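Local coordinates for DNAation factor-related protein 4 (PDB 5XPC), which probably acts as a DNA endonuclease in apoptosis and has a CIDE domain, the part present here, that forms higher-order assemblies important for DNA fragmentation, at residues V14-R19 against S39-L44; Y23-N28 against I34-S39; H47-L50 against F55-S58. All coordinates share one frame; numbering follows the deposited sequence.

Contact 1 of 3, residues V14-R19 against S39-L44; sequences VTDNER and SKFPLL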
ATOM      1  N   VAL B  14     -23.508  -4.468   5.097  1.00 21.67           N
ATOM      2  CA  VAL B  14     -24.124  -3.441   4.257  1.00 21.12           C
ATOM      3  C   VAL B  14     -25.025  -2.571   5.118  1.00 19.12           C
ATOM      4  O   VAL B  14     -25.837  -3.083   5.902  1.00 23.58           O
ATOM      5  CB  VAL B  14     -24.933  -4.057   3.099  1.00 24.35           C
ATOM      6  CG1 VAL B  14     -25.626  -2.956   2.262  1.00 21.11           C
ATOM      7  CG2 VAL B  14     -24.034  -4.918   2.217  1.00 24.30           C
ATOM      8  N   THR B  15     -24.895  -1.258   4.962  1.00 22.93           N
ATOM      9  CA  THR B  15     -25.816  -0.323   5.578  1.00 23.69           C
ATOM     10  C   THR B  15     -26.087   0.785   4.570  1.00 25.38           C
ATOM     11  O   THR B  15     -25.518   0.808   3.472  1.00 23.40           O
ATOM     12  CB  THR B  15     -25.242   0.195   6.915  1.00 23.51           C
ATOM     13  OG1 THR B  15     -26.229   0.956   7.622  1.00 28.55           O
ATOM     14  CG2 THR B  15     -23.965   1.028   6.684  1.00 22.11           C
ATOM     15  N   ASP B  16     -26.984   1.693   4.922  1.00 25.89           N
ATOM     16  CA  ASP B  16     -27.266   2.822   4.052  1.00 31.11           C
ATOM     17  C   ASP B  16     -26.445   4.025   4.508  1.00 32.00           C
ATOM     18  O   ASP B  16     -25.672   3.960   5.469  1.00 28.03           O
ATOM     19  CB  ASP B  16     -28.768   3.124   3.995  1.00 30.59           C
ATOM     20  CG  ASP B  16     -29.393   3.355   5.363  1.00 40.96           C
ATOM     21  OD1 ASP B  16     -28.664   3.570   6.351  1.00 43.62           O
ATOM     22  OD2 ASP B  16     -30.641   3.340   5.441  1.00 47.35           O
ATOM     23  N   ASN B  17     -26.595   5.137   3.790  1.00 31.34           N
ATOM     24  CA  ASN B  17     -25.731   6.280   4.056  1.00 37.68           C
ATOM     25  C   ASN B  17     -25.982   6.869   5.441  1.00 42.82           C
ATOM     26  O   ASN B  17     -25.076   7.467   6.035  1.00 40.12           O
ATOM     27  CB  ASN B  17     -25.914   7.338   2.972  1.00 38.79           C
ATOM     28  CG  ASN B  17     -24.723   8.266   2.873  1.00 44.74           C
ATOM     29  OD1 ASN B  17     -23.576   7.848   3.067  1.00 36.61           O
ATOM     30  ND2 ASN B  17     -24.984   9.532   2.571  1.00 51.21           N
ATOM     31  N   GLU B  18     -27.181   6.680   5.985  1.00 45.75           N
ATOM     32  CA  GLU B  18     -27.509   7.182   7.313  1.00 49.74           C
ATOM     33  C   GLU B  18     -27.290   6.155   8.417  1.00 49.37           C
ATOM     34  O   GLU B  18     -27.530   6.471   9.590  1.00 52.25           O
ATOM     35  CB  GLU B  18     -28.957   7.675   7.337  1.00 59.09           C
ATOM     36  CG  GLU B  18     -29.170   8.937   6.535  1.00 69.90           C
ATOM     37  CD  GLU B  18     -28.255  10.054   6.992  1.00 79.90           C
ATOM     38  OE1 GLU B  18     -28.140  10.262   8.218  1.00 81.12           O
ATOM     39  OE2 GLU B  18     -27.632  10.710   6.132  1.00 86.67           O
ATOM     40  N   ARG B  19     -26.840   4.944   8.075  1.00 39.23           N
ATOM     41  CA  ARG B  19     -26.578   3.892   9.058  1.00 40.26           C
ATOM     42  C   ARG B  19     -27.832   3.570   9.873  1.00 41.48           C
ATOM     43  O   ARG B  19     -27.763   3.319  11.077  1.00 48.01           O
ATOM     44  CB  ARG B  19     -25.410   4.268   9.977  1.00 38.85           C
ATOM     45  CG  ARG B  19     -24.017   4.026   9.394  1.00 41.22           C
ATOM     46  CD  ARG B  19     -23.640   5.050   8.317  1.00 37.26           C
ATOM     47  NE  ARG B  19     -22.212   4.988   7.987  1.00 38.34           N
ATOM     48  CZ  ARG B  19     -21.633   5.676   7.006  1.00 41.64           C
ATOM     49  NH1 ARG B  19     -22.355   6.484   6.236  1.00 34.79           N
ATOM     50  NH2 ARG B  19     -20.330   5.551   6.785  1.00 37.08           N
ATOM     51  N   SER B  39     -33.038  -5.819  -1.590  1.00 30.27           N
ATOM     52  CA  SER B  39     -34.202  -6.341  -0.880  1.00 30.19           C
ATOM     53  C   SER B  39     -34.401  -5.616   0.444  1.00 31.88           C
ATOM     54  O   SER B  39     -35.537  -5.355   0.851  1.00 32.51           O
ATOM     55  CB  SER B  39     -34.054  -7.845  -0.653  1.00 42.63           C
ATOM     56  OG  SER B  39     -34.224  -8.545  -1.872  1.00 51.00           O
ATOM     57  N   LYS B  40     -33.305  -5.259   1.115  1.00 26.70           N
ATOM     58  CA  LYS B  40     -33.360  -4.580   2.406  1.00 29.74           C
ATOM     59  C   LYS B  40     -33.474  -3.063   2.280  1.00 32.76           C
ATOM     60  O   LYS B  40     -34.107  -2.425   3.134  1.00 29.68           O
ATOM     61  CB  LYS B  40     -32.114  -4.940   3.227  1.00 29.08           C
ATOM     62  CG  LYS B  40     -32.061  -6.418   3.656  1.00 33.40           C
ATOM     63  CD  LYS B  40     -33.284  -6.773   4.492  1.00 39.47           C
ATOM     64  CE  LYS B  40     -33.167  -8.146   5.175  1.00 47.45           C
ATOM     65  NZ  LYS B  40     -33.041  -9.249   4.192  1.00 53.99           N
ATOM     66  N   PHE B  41     -32.881  -2.476   1.234  1.00 27.05           N
ATOM     67  CA  PHE B  41     -32.896  -1.034   0.969  1.00 26.85           C
ATOM     68  C   PHE B  41     -33.437  -0.805  -0.434  1.00 29.85           C
ATOM     69  O   PHE B  41     -32.670  -0.828  -1.412  1.00 28.19           O
ATOM     70  CB  PHE B  41     -31.497  -0.430   1.085  1.00 27.66           C
ATOM     71  CG  PHE B  41     -30.834  -0.684   2.413  1.00 29.33           C
ATOM     72  CD1 PHE B  41     -31.089   0.145   3.500  1.00 34.69           C
ATOM     73  CD2 PHE B  41     -29.958  -1.743   2.570  1.00 28.99           C
ATOM     74  CE1 PHE B  41     -30.480  -0.079   4.741  1.00 31.40           C
ATOM     75  CE2 PHE B  41     -29.338  -1.973   3.807  1.00 30.31           C
ATOM     76  CZ  PHE B  41     -29.606  -1.138   4.886  1.00 28.20           C
ATOM     77  N   PRO B  42     -34.736  -0.582  -0.581  1.00 30.14           N
ATOM     78  CA  PRO B  42     -35.318  -0.432  -1.923  1.00 31.17           C
ATOM     79  C   PRO B  42     -34.832   0.815  -2.644  1.00 31.77           C
ATOM     80  O   PRO B  42     -35.304   1.924  -2.381  1.00 37.95           O
ATOM     81  CB  PRO B  42     -36.827  -0.370  -1.641  1.00 35.46           C
ATOM     82  CG  PRO B  42     -36.996  -1.086  -0.351  1.00 39.41           C
ATOM     83  CD  PRO B  42     -35.765  -0.759   0.455  1.00 31.51           C
ATOM     84  N   LEU B  43     -33.907   0.626  -3.586  1.00 29.00           N
ATOM     85  CA  LEU B  43     -33.303   1.705  -4.351  1.00 29.32           C
ATOM     86  C   LEU B  43     -33.441   1.407  -5.838  1.00 32.64           C
ATOM     87  O   LEU B  43     -33.373   0.248  -6.257  1.00 31.23           O
ATOM     88  CB  LEU B  43     -31.814   1.863  -3.997  1.00 32.46           C
ATOM     89  CG  LEU B  43     -31.485   2.197  -2.544  1.00 30.54           C
ATOM     90  CD1 LEU B  43     -29.998   1.954  -2.261  1.00 35.30           C
ATOM     91  CD2 LEU B  43     -31.858   3.646  -2.297  1.00 34.15           C
ATOM     92  N   LEU B  44     -33.620   2.469  -6.628  1.00 28.74           N
ATOM     93  CA  LEU B  44     -33.840   2.320  -8.066  1.00 30.90           C
ATOM     94  C   LEU B  44     -32.616   1.745  -8.770  1.00 36.39           C
ATOM     95  O   LEU B  44     -32.741   0.855  -9.624  1.00 36.93           O
ATOM     96  CB  LEU B  44     -34.200   3.672  -8.676  1.00 32.65           C
ATOM     97  CG  LEU B  44     -35.543   4.214  -8.210  1.00 32.47           C
ATOM     98  CD1 LEU B  44     -35.732   5.644  -8.677  1.00 32.95           C
ATOM     99  CD2 LEU B  44     -36.678   3.318  -8.701  1.00 38.55           C
TER
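Phe41 lays one end of its ring against Val14, Thr15 and Asp16, meeting all three obliquely. Asp16 takes the CD1/CE1 side: its CB lies 3.7 Å from Phe41 CE1, and its carboxylate comes still nearer, with Asp16 OD2 3.5 Å from the same CE1. The two side chains cross at about a right angle, carboxylate and ring planes 53° apart. At the ring tip Phe41 CZ sits 3.9 Å from Thr15 CA, and on the far side Phe41 CE2 is 4.1 Å from Val14 CG1. Asp16 can lean on the ring because its CG stands between its own N and carbonyl carbon (chi1 55°), and there OD2 is also hydrogen-bonded to Thr20 OG1. The fold is the ubiquitin-like beta-grasp of CIDE-N domains. Helix 30-40 lies across the mixed sheet, and Phe41, the first residue to leave helical geometry, drops its ring beside strand 10-15, with Val74 and Tyr23 also touching it. If an alanine stood here, Val14 and Asp16 would probably lose their shared aromatic neighbour and a gap would be left between the helix end and the sheet. The looser side begins beyond Asp16, where the chain makes a type I turn closed by Arg19 N to Asp16 O at 3.0 Å. Glu18 is exposed and poorly ordered. Arg19 turns back instead, giving NH1 to Asn17 O at 2.9 Å with the oxygen in the guanidinium plane, while its NH2 forms a salt bridge with Asp84.

Contact 2 of 3, residues Y23-N28 against I34-S39; sequences YGIGAN and IAKAKS
Lys36 starts with CG anti to its carbonyl carbon (chi1 -67°) and then runs fully extended, which carries its amine obliquely over strand 23-27 to Gly26. Ile25 has CG2 anti to its own N, placing that methyl against the lysine chain. This is the helix-on-sheet packing of the ubiquitin-like beta-grasp: helix 30-40 follows the edge strand 22-27 directly and doubles back over it, the two short axes 9.0 Å apart at closest approach and running at 148°. Close packing rests mainly on carbon contacts. Ile25 CG2 lies 3.6 Å from Lys36 CD and 3.8 Å from Lys36 CB, the two side chains lying alongside with their directions reversed. The other branch reaches the backbone of the next helical residue, with Ile25 CD1 4.1 Å from Ala37 N. Outside this chain the same edge is used for assembly. Tyr23 and Gly24 pair in a parallel ladder with a strand of a second subunit, whose Asp59 forms a salt bridge with Lys36 NZ and accepts Gly26 N. Within the chain the lysine ends on the backbone: Lys36 NZ donates to Gly26 O at 2.9 Å, from a position tilted out of the carbonyl plane.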
ATOM      1  N   TYR B  23     -27.063  -4.778   8.044  1.00 24.40           N
ATOM      2  CA  TYR B  23     -27.263  -6.184   7.735  1.00 25.76           C
ATOM      3  C   TYR B  23     -25.941  -6.856   7.414  1.00 26.34           C
ATOM      4  O   TYR B  23     -25.133  -6.319   6.649  1.00 25.35           O
ATOM      5  CB  TYR B  23     -28.212  -6.367   6.555  1.00 24.21           C
ATOM      6  CG  TYR B  23     -29.578  -5.810   6.813  1.00 28.45           C
ATOM      7  CD1 TYR B  23     -29.929  -4.539   6.361  1.00 29.70           C
ATOM      8  CD2 TYR B  23     -30.519  -6.539   7.531  1.00 27.42           C
ATOM      9  CE1 TYR B  23     -31.190  -4.022   6.608  1.00 29.05           C
ATOM     10  CE2 TYR B  23     -31.779  -6.029   7.775  1.00 28.15           C
ATOM     11  CZ  TYR B  23     -32.108  -4.770   7.312  1.00 30.45           C
ATOM     12  OH  TYR B  23     -33.365  -4.258   7.560  1.00 33.73           O
ATOM     13  N   GLY B  24     -25.732  -8.034   7.998  1.00 23.82           N
ATOM     14  CA  GLY B  24     -24.724  -8.953   7.502  1.00 24.60           C
ATOM     15  C   GLY B  24     -25.384  -9.810   6.439  1.00 25.81           C
ATOM     16  O   GLY B  24     -26.494 -10.310   6.638  1.00 27.58           O
ATOM     17  N   ILE B  25     -24.706  -9.957   5.303  1.00 22.97           N
ATOM     18  CA  ILE B  25     -25.254 -10.614   4.121  1.00 23.64           C
ATOM     19  C   ILE B  25     -24.203 -11.550   3.544  1.00 24.49           C
ATOM     20  O   ILE B  25     -23.056 -11.142   3.330  1.00 26.79           O
ATOM     21  CB  ILE B  25     -25.671  -9.587   3.049  1.00 25.13           C
ATOM     22  CG1 ILE B  25     -26.782  -8.671   3.584  1.00 22.97           C
ATOM     23  CG2 ILE B  25     -26.097 -10.293   1.772  1.00 23.53           C
ATOM     24  CD1 ILE B  25     -27.149  -7.552   2.594  1.00 25.29           C
ATOM     25  N   GLY B  26     -24.602 -12.786   3.250  1.00 24.50           N
ATOM     26  CA  GLY B  26     -23.730 -13.719   2.546  1.00 25.38           C
ATOM     27  C   GLY B  26     -23.962 -13.654   1.045  1.00 28.27           C
ATOM     28  O   GLY B  26     -25.101 -13.629   0.578  1.00 29.42           O
ATOM     29  N   ALA B  27     -22.864 -13.606   0.290  1.00 25.45           N
ATOM     30  CA  ALA B  27     -22.981 -13.570  -1.159  1.00 25.96           C
ATOM     31  C   ALA B  27     -21.737 -14.166  -1.804  1.00 27.23           C
ATOM     32  O   ALA B  27     -20.637 -14.132  -1.237  1.00 26.01           O
ATOM     33  CB  ALA B  27     -23.209 -12.135  -1.678  1.00 25.15           C
ATOM     34  N   ASN B  28     -21.923 -14.697  -3.013  1.00 31.89           N
ATOM     35  CA  ASN B  28     -20.831 -15.260  -3.794  1.00 31.19           C
ATOM     36  C   ASN B  28     -20.541 -14.451  -5.052  1.00 32.25           C
ATOM     37  O   ASN B  28     -19.754 -14.894  -5.891  1.00 30.01           O
ATOM     38  CB  ASN B  28     -21.127 -16.723  -4.148  1.00 32.07           C
ATOM     39  CG  ASN B  28     -22.359 -16.886  -5.024  1.00 34.42           C
ATOM     40  OD1 ASN B  28     -22.935 -15.912  -5.500  1.00 34.28           O
ATOM     41  ND2 ASN B  28     -22.754 -18.132  -5.259  1.00 37.54           N
ATOM     42  N   ILE B  34     -25.602  -7.147  -4.346  1.00 24.26           N
ATOM     43  CA  ILE B  34     -26.441  -5.991  -4.633  1.00 25.07           C
ATOM     44  C   ILE B  34     -27.918  -6.373  -4.591  1.00 25.21           C
ATOM     45  O   ILE B  34     -28.749  -5.622  -4.068  1.00 26.64           O
ATOM     46  CB  ILE B  34     -26.044  -5.374  -5.986  1.00 28.06           C
ATOM     47  CG1 ILE B  34     -24.675  -4.700  -5.861  1.00 30.02           C
ATOM     48  CG2 ILE B  34     -27.115  -4.388  -6.468  1.00 26.39           C
ATOM     49  CD1 ILE B  34     -24.204  -4.037  -7.111  1.00 33.62           C
ATOM     50  N   ALA B  35     -28.272  -7.540  -5.130  1.00 24.85           N
ATOM     51  CA  ALA B  35     -29.673  -7.952  -5.119  1.00 29.17           C
ATOM     52  C   ALA B  35     -30.181  -8.143  -3.693  1.00 30.61           C
ATOM     53  O   ALA B  35     -31.291  -7.710  -3.354  1.00 29.12           O
ATOM     54  CB  ALA B  35     -29.852  -9.231  -5.935  1.00 26.68           C
ATOM     55  N   LYS B  36     -29.374  -8.774  -2.837  1.00 26.63           N
ATOM     56  CA  LYS B  36     -29.783  -8.975  -1.451  1.00 31.59           C
ATOM     57  C   LYS B  36     -29.833  -7.655  -0.691  1.00 27.09           C
ATOM     58  O   LYS B  36     -30.699  -7.460   0.170  1.00 27.74           O
ATOM     59  CB  LYS B  36     -28.839  -9.964  -0.770  1.00 28.89           C
ATOM     60  CG  LYS B  36     -28.929 -11.382  -1.321  1.00 26.41           C
ATOM     61  CD  LYS B  36     -28.114 -12.361  -0.453  1.00 25.31           C
ATOM     62  CE  LYS B  36     -28.426 -13.802  -0.818  1.00 30.55           C
ATOM     63  NZ  LYS B  36     -27.667 -14.790   0.020  1.00 32.40           N
ATOM     64  N   ALA B  37     -28.913  -6.734  -0.996  1.00 25.46           N
ATOM     65  CA  ALA B  37     -28.952  -5.406  -0.391  1.00 28.57           C
ATOM     66  C   ALA B  37     -30.192  -4.636  -0.824  1.00 27.39           C
ATOM     67  O   ALA B  37     -30.822  -3.943  -0.016  1.00 29.75           O
ATOM     68  CB  ALA B  37     -27.698  -4.621  -0.763  1.00 26.05           C
ATOM     69  N   LYS B  38     -30.562  -4.756  -2.097  1.00 23.58           N
ATOM     70  CA  LYS B  38     -31.717  -4.025  -2.596  1.00 26.68           C
ATOM     71  C   LYS B  38     -33.004  -4.536  -1.963  1.00 26.66           C
ATOM     72  O   LYS B  38     -33.970  -3.771  -1.813  1.00 28.52           O
ATOM     73  CB  LYS B  38     -31.772  -4.138  -4.118  1.00 25.37           C
ATOM     74  CG  LYS B  38     -32.878  -3.337  -4.756  1.00 33.02           C
ATOM     75  CD  LYS B  38     -33.112  -3.772  -6.184  1.00 40.39           C
ATOM     76  CE  LYS B  38     -34.110  -2.859  -6.874  1.00 48.55           C
ATOM     77  NZ  LYS B  38     -34.166  -3.190  -8.312  1.00 52.49           N
ATOM     78  N   SER B  39     -33.038  -5.819  -1.590  1.00 30.27           N
ATOM     79  CA  SER B  39     -34.202  -6.341  -0.880  1.00 30.19           C
ATOM     80  C   SER B  39     -34.401  -5.616   0.444  1.00 31.88           C
ATOM     81  O   SER B  39     -35.537  -5.355   0.851  1.00 32.51           O
ATOM     82  CB  SER B  39     -34.054  -7.845  -0.653  1.00 42.63           C
ATOM     83  OG  SER B  39     -34.224  -8.545  -1.872  1.00 51.00           O
TER

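Contact 3 of 3, residues H47-L50 against F55-S58; sequences HLYL and FEVS
Glu56 lies across Tyr49 as a non-hydrogen-bonded antiparallel pair, the single bridge of a short beta hairpin. Strand 47-50 is an outer strand of the beta-grasp sheet, and strand 56-57 folds back beside it. The backbone bonds that flank the bridge fix the register: Val57 N gives to Leu48 O at 2.9 Å, and Leu50 N to Phe55 O at 2.8 Å. From this frame Glu56 sets out with CG anti to its backbone N (chi1 175°), then stays extended along strand 47-50 toward His47. Its CB rests 3.6 Å from Tyr49 CD2. The next atom, Glu56 CG, passes 3.6 Å from Leu48 O. At the tip the carboxylate divides between two rings. Glu56 OE1 lies 3.5 Å from Tyr49 CE2, the planes 58° apart, whereas Glu56 OE2 approaches the other ring obliquely, 3.0 Å from His47 CD2, with imidazole and carboxylate planes 56° apart. A carboxylate so near would probably favour a positively charged imidazole. The tyrosine hydroxyl is held elsewhere, by Gly76 O and Ala79 N. Away from Glu56, Leu48 and Val57 both pack against Leu30 of helix 30-40. Strand 56-57 also carries the assembly, since Glu56 and Val57 join a parallel ladder with a strand of a third subunit. In the pair Leu48 and Val57, whose first bond is the direct one from Val57 N, a water replaces the return bond, accepting from Leu48 N at 2.9 Å and donating to Val57 O at 2.8 Å.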
ATOM      1  N   HIS B  47     -25.879   0.727  -5.975  1.00 25.40           N
ATOM      2  CA  HIS B  47     -24.466   0.408  -6.103  1.00 23.18           C
ATOM      3  C   HIS B  47     -23.880   0.321  -4.706  1.00 25.86           C
ATOM      4  O   HIS B  47     -24.430   0.884  -3.757  1.00 24.43           O
ATOM      5  CB  HIS B  47     -23.707   1.473  -6.903  1.00 25.81           C
ATOM      6  CG  HIS B  47     -24.077   1.504  -8.349  1.00 30.18           C
ATOM      7  ND1 HIS B  47     -25.072   2.321  -8.842  1.00 35.14           N
ATOM      8  CD2 HIS B  47     -23.588   0.825  -9.410  1.00 36.93           C
ATOM      9  CE1 HIS B  47     -25.180   2.146 -10.146  1.00 32.06           C
ATOM     10  NE2 HIS B  47     -24.292   1.243 -10.516  1.00 40.26           N
ATOM     11  N   LEU B  48     -22.749  -0.369  -4.595  1.00 23.60           N
ATOM     12  CA  LEU B  48     -22.055  -0.538  -3.325  1.00 23.06           C
ATOM     13  C   LEU B  48     -20.802   0.328  -3.295  1.00 26.63           C
ATOM     14  O   LEU B  48     -20.066   0.415  -4.284  1.00 26.68           O
ATOM     15  CB  LEU B  48     -21.673  -2.004  -3.096  1.00 29.68           C
ATOM     16  CG  LEU B  48     -22.830  -2.989  -2.942  1.00 31.43           C
ATOM     17  CD1 LEU B  48     -22.267  -4.394  -2.819  1.00 31.54           C
ATOM     18  CD2 LEU B  48     -23.691  -2.643  -1.740  1.00 32.07           C
ATOM     19  N   TYR B  49     -20.571   0.971  -2.157  1.00 24.62           N
ATOM     20  CA  TYR B  49     -19.426   1.844  -1.951  1.00 26.26           C
ATOM     21  C   TYR B  49     -18.768   1.469  -0.635  1.00 27.05           C
ATOM     22  O   TYR B  49     -19.460   1.142   0.329  1.00 25.38           O
ATOM     23  CB  TYR B  49     -19.844   3.307  -1.891  1.00 26.97           C
ATOM     24  CG  TYR B  49     -20.627   3.781  -3.097  1.00 27.06           C
ATOM     25  CD1 TYR B  49     -21.982   3.509  -3.216  1.00 24.87           C
ATOM     26  CD2 TYR B  49     -20.006   4.506  -4.111  1.00 24.70           C
ATOM     27  CE1 TYR B  49     -22.718   3.960  -4.338  1.00 28.25           C
ATOM     28  CE2 TYR B  49     -20.724   4.961  -5.226  1.00 26.83           C
ATOM     29  CZ  TYR B  49     -22.074   4.679  -5.334  1.00 25.85           C
ATOM     30  OH  TYR B  49     -22.797   5.127  -6.437  1.00 28.91           O
ATOM     31  N   LEU B  50     -17.442   1.553  -0.586  1.00 23.35           N
ATOM     32  CA  LEU B  50     -16.738   1.314   0.671  1.00 23.38           C
ATOM     33  C   LEU B  50     -17.122   2.377   1.695  1.00 24.68           C
ATOM     34  O   LEU B  50     -17.056   3.574   1.410  1.00 24.44           O
ATOM     35  CB  LEU B  50     -15.228   1.341   0.438  1.00 25.46           C
ATOM     36  CG  LEU B  50     -14.637   0.221  -0.415  1.00 28.95           C
ATOM     37  CD1 LEU B  50     -13.135   0.431  -0.537  1.00 31.28           C
ATOM     38  CD2 LEU B  50     -14.931  -1.129   0.232  1.00 31.19           C
ATOM     39  N   PHE B  55     -15.209   4.751  -2.122  1.00 26.52           N
ATOM     40  CA  PHE B  55     -14.910   4.259  -3.459  1.00 30.18           C
ATOM     41  C   PHE B  55     -15.953   3.229  -3.878  1.00 28.61           C
ATOM     42  O   PHE B  55     -16.370   2.385  -3.081  1.00 27.50           O
ATOM     43  CB  PHE B  55     -13.494   3.664  -3.498  1.00 25.95           C
ATOM     44  CG  PHE B  55     -12.422   4.695  -3.724  1.00 25.17           C
ATOM     45  CD1 PHE B  55     -11.622   4.651  -4.857  1.00 23.12           C
ATOM     46  CD2 PHE B  55     -12.249   5.740  -2.823  1.00 26.12           C
ATOM     47  CE1 PHE B  55     -10.660   5.623  -5.083  1.00 27.11           C
ATOM     48  CE2 PHE B  55     -11.283   6.708  -3.034  1.00 32.74           C
ATOM     49  CZ  PHE B  55     -10.485   6.653  -4.167  1.00 30.04           C
ATOM     50  N   GLU B  56     -16.393   3.313  -5.132  1.00 26.77           N
ATOM     51  CA  GLU B  56     -17.444   2.425  -5.609  1.00 25.31           C
ATOM     52  C   GLU B  56     -16.868   1.064  -5.982  1.00 27.55           C
ATOM     53  O   GLU B  56     -15.852   0.978  -6.680  1.00 27.51           O
ATOM     54  CB  GLU B  56     -18.156   3.019  -6.824  1.00 29.51           C
ATOM     55  CG  GLU B  56     -19.175   2.042  -7.396  1.00 27.14           C
ATOM     56  CD  GLU B  56     -20.091   2.659  -8.418  1.00 50.62           C
ATOM     57  OE1 GLU B  56     -20.104   3.904  -8.541  1.00 55.81           O
ATOM     58  OE2 GLU B  56     -20.783   1.889  -9.122  1.00 52.35           O
ATOM     59  N   VAL B  57     -17.527   0.000  -5.527  1.00 24.68           N
ATOM     60  CA  VAL B  57     -17.172  -1.360  -5.918  1.00 26.64           C
ATOM     61  C   VAL B  57     -17.576  -1.555  -7.374  1.00 31.80           C
ATOM     62  O   VAL B  57     -18.755  -1.775  -7.669  1.00 30.31           O
ATOM     63  CB  VAL B  57     -17.863  -2.390  -5.009  1.00 25.87           C
ATOM     64  CG1 VAL B  57     -17.473  -3.802  -5.401  1.00 26.27           C
ATOM     65  CG2 VAL B  57     -17.548  -2.100  -3.548  1.00 26.17           C
ATOM     66  N   SER B  58     -16.617  -1.476  -8.302  1.00 28.11           N
ATOM     67  CA  SER B  58     -17.011  -1.389  -9.708  1.00 27.14           C
ATOM     68  C   SER B  58     -17.247  -2.746 -10.369  1.00 29.60           C
ATOM     69  O   SER B  58     -17.952  -2.799 -11.382  1.00 29.97           O
ATOM     70  CB  SER B  58     -15.974  -0.604 -10.522  1.00 28.12           C
ATOM     71  OG  SER B  58     -14.794  -1.366 -10.727  1.00 33.39           O
TER
HETATM   72  O   HOH W   1     -21.434  -1.592  -6.823  1.00 26.63           O

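In the fold
Contact 2 uses the body of helix 30-40 and contact 1 the residue just after it, Phe41, against adjacent strands; their ranges share Ser39 and their centres are about 10 Å apart. Val14 N probably hydrogen-bonds Tyr23 O at 2.9 Å, and Phe41 CE2 packs 3.7 Å from Tyr23 CD1. Contact 3 lies about 13 Å from contact 1 and about 14 Å from contact 2, centre to centre, toward the other edge of the sheet; Ile34 CG1 touches Leu48 CG at 3.9 Å, joining it to contact 2 through another side of the helix. Contacts 2 and 3 supply complementary surfaces for assembly: Gly24 O accepts Ser58 OG of a second subunit, while Ser58 OG donates to Gly24 O of a third.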